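Local coordinates for protein STU0660 (Streptococcus thermophilus, PDB 3ZTH) that belongs to the large Csn2 proteins of CRISPR-mediated bacterial immunity, binds magnesium and probably acts by binding DNA, at residues E29-T34 against P238-Y243; R252-L257 against T295-L300. All coordinates share one frame; numbering follows the deposited sequence.

The two contacts lie about 10 Å apart, centre to centre, around one mixed sheet, and follow one another along the chain. Contact 1 joins helix 28-43, which follows strand 20-24, to the loop after strand 232-237; contact 2 sets strand 254-257 against the end of helix 286-296 and the turn beyond it. Strand 20-24 lies between strands 232-237 and 254-257 in the sheet. The contacts also touch directly: Leu30 packs on Leu257, and Asp240 meets Pro298 and Tyr299. The surroundings of the magnesium ion are therefore continuous with the packing of the C-terminal helical region on the sheet, and both contacts also reach the second subunit.

Contact 1 (E29-T34 against P238-Y243); sequences ELKYYT and PSDQGY. With MG (magnesium ion), chain C.
The magnesium site at the C-terminal edge of the parallel strands brings Lys31 of helix 28-43 close to Pro238 and Asp240 in the loop after strand 232-237. The two segments share little surface, and a bridging water links them. This water accepts from Lys31 NZ and donates to Pro238 O, both at 2.8 Å. The ammonium group also donates to Gly25 O, in the turn between strand 20-24 and the helix, so it ties that turn to the loop. The lysine chain runs out from the helix nearly straight except for one bend at its third torsion (chi3 -72°), which brings NZ to the bridging water. Within the same helix, Thr34 OG1 donates to Leu30 O at 2.8 Å, from the face of that carbonyl opposite to Thr34 N, a bond that fixes the threonine hydroxyl to its own helix. Such a strand, tight turn and helix, with the next parallel strand alongside, corresponds in position to the P-loop of P-loop NTPases, consistent with the clan to which this family is assigned. Here the acid in the neighbouring loop holds magnesium. Asp240 OD2 binds the ion at 2.4 Å, whereas Asp240 OD1 stands 3.8 Å from it, so the carboxylate binds through one oxygen. Three waters also bind the ion, and Gln26, in the turn before the helix, belongs to the site as well. Asp240 OD1 is 4.3 Å from Lys31 NZ, too long for a salt bridge, but the positive charge may still help to balance the acid.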
loop_
_atom_site.group_PDB
_atom_site.type_symbol
_atom_site.label_atom_id
_atom_site.label_comp_id
_atom_site.label_asym_id
_atom_site.label_seq_id
_atom_site.Cartn_x
_atom_site.Cartn_y
_atom_site.Cartn_z
ATOM N N GLU A 29 -2.678 -27.835 27.803
ATOM C CA GLU A 29 -2.520 -27.821 26.359
ATOM C C GLU A 29 -3.873 -28.010 25.683
ATOM O O GLU A 29 -4.223 -27.292 24.750
ATOM C CB GLU A 29 -1.554 -28.922 25.931
ATOM C CG GLU A 29 -0.240 -28.889 26.706
ATOM C CD GLU A 29 -0.243 -29.774 27.959
ATOM O OE1 GLU A 29 -1.175 -29.677 28.798
ATOM O OE2 GLU A 29 0.710 -30.573 28.101
ATOM N N LEU A 30 -4.644 -28.974 26.167
ATOM C CA LEU A 30 -5.942 -29.227 25.576
ATOM C C LEU A 30 -6.845 -28.007 25.764
ATOM O O LEU A 30 -7.571 -27.628 24.847
ATOM C CB LEU A 30 -6.578 -30.479 26.197
ATOM C CG LEU A 30 -7.998 -30.805 25.722
ATOM C CD1 LEU A 30 -7.998 -31.171 24.251
ATOM C CD2 LEU A 30 -8.553 -31.945 26.556
ATOM N N LYS A 31 -6.796 -27.397 26.948
ATOM C CA LYS A 31 -7.610 -26.210 27.217
ATOM C C LYS A 31 -7.230 -25.139 26.215
ATOM O O LYS A 31 -8.090 -24.480 25.627
ATOM C CB LYS A 31 -7.381 -25.675 28.647
ATOM C CG LYS A 31 -7.934 -26.593 29.742
ATOM C CD LYS A 31 -8.020 -25.928 31.121
ATOM C CE LYS A 31 -6.659 -25.725 31.747
ATOM N NZ LYS A 31 -6.794 -25.197 33.127
ATOM N N TYR A 32 -5.930 -24.992 26.000
ATOM C CA TYR A 32 -5.446 -23.984 25.079
ATOM C C TYR A 32 -5.905 -24.248 23.658
ATOM O O TYR A 32 -6.313 -23.329 22.950
ATOM C CB TYR A 32 -3.920 -23.899 25.127
ATOM C CG TYR A 32 -3.388 -22.686 24.401
ATOM C CD1 TYR A 32 -3.269 -21.463 25.055
ATOM C CD2 TYR A 32 -3.036 -22.749 23.055
ATOM C CE1 TYR A 32 -2.812 -20.333 24.395
ATOM C CE2 TYR A 32 -2.577 -21.623 22.378
ATOM C CZ TYR A 32 -2.467 -20.414 23.058
ATOM O OH TYR A 32 -2.000 -19.287 22.412
ATOM N N TYR A 33 -5.824 -25.506 23.245
ATOM C CA TYR A 33 -6.241 -25.898 21.912
ATOM C C TYR A 33 -7.728 -25.601 21.738
ATOM O O TYR A 33 -8.149 -25.093 20.706
ATOM C CB TYR A 33 -5.997 -27.390 21.694
ATOM C CG TYR A 33 -6.632 -27.885 20.425
ATOM C CD1 TYR A 33 -6.021 -27.675 19.193
ATOM C CD2 TYR A 33 -7.880 -28.510 20.445
ATOM C CE1 TYR A 33 -6.641 -28.072 17.996
ATOM C CE2 TYR A 33 -8.510 -28.909 19.260
ATOM C CZ TYR A 33 -7.881 -28.686 18.041
ATOM O OH TYR A 33 -8.485 -29.082 16.873
ATOM N N THR A 34 -8.514 -25.933 22.753
ATOM C CA THR A 34 -9.945 -25.711 22.713
ATOM C C THR A 34 -10.209 -24.215 22.560
ATOM O O THR A 34 -11.073 -23.806 21.773
ATOM C CB THR A 34 -10.610 -26.249 23.981
ATOM O OG1 THR A 34 -10.254 -27.627 24.146
ATOM C CG2 THR A 34 -12.119 -26.145 23.877
ATOM N N PRO A 238 -11.023 -20.574 34.289
ATOM C CA PRO A 238 -10.506 -20.298 35.636
ATOM C C PRO A 238 -9.202 -21.000 35.966
ATOM O O PRO A 238 -8.895 -22.056 35.414
ATOM C CB PRO A 238 -11.633 -20.771 36.553
ATOM C CG PRO A 238 -12.852 -20.682 35.696
ATOM C CD PRO A 238 -12.362 -21.183 34.359
ATOM N N SER A 239 -8.446 -20.396 36.877
ATOM C CA SER A 239 -7.179 -20.950 37.348
ATOM C C SER A 239 -7.529 -22.147 38.225
ATOM O O SER A 239 -8.695 -22.382 38.532
ATOM C CB SER A 239 -6.433 -19.928 38.203
ATOM O OG SER A 239 -6.466 -18.649 37.604
ATOM N N ASP A 240 -6.516 -22.884 38.656
ATOM C CA ASP A 240 -6.745 -24.054 39.490
ATOM C C ASP A 240 -7.260 -23.761 40.899
ATOM O O ASP A 240 -7.906 -24.618 41.513
ATOM C CB ASP A 240 -5.458 -24.869 39.598
ATOM C CG ASP A 240 -5.067 -25.516 38.289
ATOM O OD1 ASP A 240 -5.772 -25.312 37.277
ATOM O OD2 ASP A 240 -4.044 -26.234 38.280
ATOM N N GLN A 241 -6.993 -22.567 41.425
ATOM C CA GLN A 241 -7.431 -22.284 42.783
ATOM C C GLN A 241 -7.999 -20.899 43.068
ATOM O O GLN A 241 -7.469 -19.890 42.629
ATOM C CB GLN A 241 -6.274 -22.582 43.749
ATOM C CG GLN A 241 -6.605 -22.387 45.227
ATOM C CD GLN A 241 -6.395 -20.948 45.708
ATOM O OE1 GLN A 241 -7.066 -20.484 46.641
ATOM N NE2 GLN A 241 -5.452 -20.242 45.082
ATOM N N GLY A 242 -9.098 -20.874 43.811
ATOM C CA GLY A 242 -9.712 -19.615 44.199
ATOM C C GLY A 242 -10.547 -18.801 43.224
ATOM O O GLY A 242 -10.942 -17.690 43.578
ATOM N N TYR A 243 -10.830 -19.319 42.027
ATOM C CA TYR A 243 -11.632 -18.567 41.057
ATOM C C TYR A 243 -12.873 -19.280 40.518
ATOM O O TYR A 243 -13.866 -18.640 40.171
ATOM C CB TYR A 243 -10.751 -18.101 39.898
ATOM C CG TYR A 243 -9.754 -17.057 40.345
ATOM C CD1 TYR A 243 -8.544 -17.427 40.933
ATOM C CD2 TYR A 243 -10.064 -15.704 40.268
ATOM C CE1 TYR A 243 -7.677 -16.475 41.434
ATOM C CE2 TYR A 243 -9.205 -14.742 40.768
ATOM C CZ TYR A 243 -8.014 -15.131 41.350
ATOM O OH TYR A 243 -7.156 -14.176 41.849
HETATM MG MG MG C . -2.350 -26.749 36.623
HETATM O O HOH W 1 -8.898 -23.312 32.935
HETATM O O HOH W 2 -0.553 -27.309 35.134
HETATM O O HOH W 3 -4.373 -26.753 35.199
HETATM O O HOH W 4 -1.268 -27.114 38.799
#

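Contact 2 (R252-L257 against T295-L300); sequences RFVNIL and TVTPYL
Apolar side chains of strand 254-257 pack here against the turn that follows helix 286-296, joining one face of the central sheet to the C-terminal helical region. Val254 and Ile256 face the turn, while the alternating Asn255 and Leu257 point to the other side, where Leu257 lies against helix 28-43; the strand is thus sandwiched between layers. The contact centres on Ile256. Its CD1 sits against both Thr297 and Leu300, meeting Leu300 CD1 at 3.6 Å and Thr297 CG2 at 3.8 Å. With CG1 beside the backbone N and the chain then extended (chi2 173°), the ethyl arm projects from the strand toward the turn. It crosses the threonine side chain at about a right angle and the leucine obliquely. The other branch, Ile256 CG2, rests 3.8 Å from each of the carbonyl oxygens Thr297 O and Leu300 O. Val254 adds a lighter touch, its CG1 coming within 4.0 Å of Thr297 CG2.

Thr297 presents its methyl to the strand, since its hydroxyl is bonded back to Leu293 O in the preceding helical turn. The carbonyls beneath Ile256 have partners too: Leu300 N donates to Thr297 O at 3.1 Å, and Leu300 O accepts from Thr302 OG1 and Ser258 OG. In the same turn, Pro298 O takes a bond from Gln26 NE2 of the magnesium site. Between the two segments themselves the contact is apolar, with Thr297 OG1, Thr297 O, Pro298 O and Leu300 O satisfied by other partners; the bond from Ser258, directly after the strand, implies a polar tether for the turn right beside this packing.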
loop_
_atom_site.group_PDB
_atom_site.type_symbol
_atom_site.label_atom_id
_atom_site.label_comp_id
_atom_site.label_asym_id
_atom_site.label_seq_id
_atom_site.Cartn_x
_atom_site.Cartn_y
_atom_site.Cartn_z
ATOM N N ARG A 252 -23.535 -27.833 35.973
ATOM C CA ARG A 252 -23.440 -28.683 34.795
ATOM C C ARG A 252 -22.575 -28.104 33.677
ATOM O O ARG A 252 -22.146 -28.822 32.776
ATOM C CB ARG A 252 -24.847 -28.976 34.264
ATOM C CG ARG A 252 -25.637 -29.946 35.142
ATOM C CD ARG A 252 -27.046 -30.215 34.605
ATOM N NE ARG A 252 -27.903 -29.031 34.685
ATOM C CZ ARG A 252 -28.341 -28.340 33.633
ATOM N NH1 ARG A 252 -28.008 -28.713 32.401
ATOM N NH2 ARG A 252 -29.110 -27.269 33.817
ATOM N N PHE A 253 -22.303 -26.807 33.737
ATOM C CA PHE A 253 -21.505 -26.178 32.704
ATOM C C PHE A 253 -20.042 -26.003 33.081
ATOM O O PHE A 253 -19.292 -25.275 32.419
ATOM C CB PHE A 253 -22.166 -24.863 32.311
ATOM C CG PHE A 253 -23.617 -25.030 31.996
ATOM C CD1 PHE A 253 -24.019 -25.904 30.982
ATOM C CD2 PHE A 253 -24.591 -24.408 32.772
ATOM C CE1 PHE A 253 -25.366 -26.163 30.753
ATOM C CE2 PHE A 253 -25.948 -24.661 32.552
ATOM C CZ PHE A 253 -26.337 -25.539 31.545
ATOM N N VAL A 254 -19.644 -26.680 34.151
ATOM C CA VAL A 254 -18.262 -26.665 34.588
ATOM C C VAL A 254 -17.666 -27.859 33.870
ATOM O O VAL A 254 -17.993 -29.000 34.174
ATOM C CB VAL A 254 -18.136 -26.873 36.095
ATOM C CG1 VAL A 254 -16.686 -27.090 36.462
ATOM C CG2 VAL A 254 -18.689 -25.668 36.831
ATOM N N ASN A 255 -16.815 -27.589 32.891
ATOM C CA ASN A 255 -16.189 -28.648 32.117
ATOM C C ASN A 255 -14.764 -28.927 32.586
ATOM O O ASN A 255 -13.914 -28.030 32.603
ATOM C CB ASN A 255 -16.205 -28.267 30.634
ATOM C CG ASN A 255 -17.614 -28.276 30.043
ATOM O OD1 ASN A 255 -18.133 -29.325 29.645
ATOM N ND2 ASN A 255 -18.244 -27.111 30.006
ATOM N N ILE A 256 -14.512 -30.173 32.971
ATOM C CA ILE A 256 -13.194 -30.574 33.441
ATOM C C ILE A 256 -12.423 -31.179 32.280
ATOM O O ILE A 256 -12.849 -32.181 31.708
ATOM C CB ILE A 256 -13.296 -31.642 34.547
ATOM C CG1 ILE A 256 -14.306 -31.204 35.607
ATOM C CG2 ILE A 256 -11.925 -31.877 35.180
ATOM C CD1 ILE A 256 -14.592 -32.268 36.644
ATOM N N LEU A 257 -11.300 -30.566 31.930
ATOM C CA LEU A 257 -10.456 -31.054 30.849
ATOM C C LEU A 257 -9.114 -31.530 31.403
ATOM O O LEU A 257 -8.182 -30.734 31.557
ATOM C CB LEU A 257 -10.225 -29.944 29.818
ATOM C CG LEU A 257 -11.094 -30.017 28.554
ATOM C CD1 LEU A 257 -12.563 -30.030 28.951
ATOM C CD2 LEU A 257 -10.790 -28.841 27.617
ATOM N N THR A 295 -12.801 -26.464 45.289
ATOM C CA THR A 295 -11.372 -26.637 45.489
ATOM C C THR A 295 -10.767 -27.756 44.648
ATOM O O THR A 295 -9.736 -27.580 44.009
ATOM C CB THR A 295 -11.076 -26.978 46.963
ATOM O OG1 THR A 295 -11.444 -25.870 47.791
ATOM C CG2 THR A 295 -9.599 -27.322 47.154
ATOM N N VAL A 296 -11.433 -28.903 44.656
ATOM C CA VAL A 296 -10.956 -30.100 43.981
ATOM C C VAL A 296 -11.265 -30.303 42.505
ATOM O O VAL A 296 -10.479 -30.937 41.792
ATOM C CB VAL A 296 -11.445 -31.354 44.742
ATOM C CG1 VAL A 296 -11.037 -32.594 43.999
ATOM C CG2 VAL A 296 -10.867 -31.376 46.137
ATOM N N THR A 297 -12.395 -29.789 42.038
ATOM C CA THR A 297 -12.766 -29.981 40.639
ATOM C C THR A 297 -11.638 -29.814 39.614
ATOM O O THR A 297 -11.499 -30.627 38.704
ATOM C CB THR A 297 -13.930 -29.070 40.246
ATOM O OG1 THR A 297 -15.107 -29.481 40.956
ATOM C CG2 THR A 297 -14.192 -29.162 38.766
ATOM N N PRO A 298 -10.823 -28.757 39.741
ATOM C CA PRO A 298 -9.734 -28.570 38.775
ATOM C C PRO A 298 -8.744 -29.744 38.721
ATOM O O PRO A 298 -8.023 -29.912 37.732
ATOM C CB PRO A 298 -9.070 -27.280 39.258
ATOM C CG PRO A 298 -10.210 -26.540 39.874
ATOM C CD PRO A 298 -10.912 -27.608 40.659
ATOM N N TYR A 299 -8.712 -30.555 39.774
ATOM C CA TYR A 299 -7.787 -31.684 39.824
ATOM C C TYR A 299 -8.401 -33.049 39.548
ATOM O O TYR A 299 -7.727 -34.059 39.680
ATOM C CB TYR A 299 -7.092 -31.723 41.185
ATOM C CG TYR A 299 -6.287 -30.488 41.464
ATOM C CD1 TYR A 299 -5.080 -30.255 40.802
ATOM C CD2 TYR A 299 -6.755 -29.516 42.350
ATOM C CE1 TYR A 299 -4.356 -29.075 41.014
ATOM C CE2 TYR A 299 -6.042 -28.334 42.570
ATOM C CZ TYR A 299 -4.847 -28.121 41.899
ATOM O OH TYR A 299 -4.157 -26.953 42.108
ATOM N N LEU A 300 -9.669 -33.089 39.162
ATOM C CA LEU A 300 -10.326 -34.361 38.895
ATOM C C LEU A 300 -9.865 -34.968 37.582
ATOM O O LEU A 300 -9.381 -34.262 36.705
ATOM C CB LEU A 300 -11.843 -34.161 38.868
ATOM C CG LEU A 300 -12.398 -33.610 40.185
ATOM C CD1 LEU A 300 -13.872 -33.285 40.051
ATOM C CD2 LEU A 300 -12.164 -34.639 41.292
#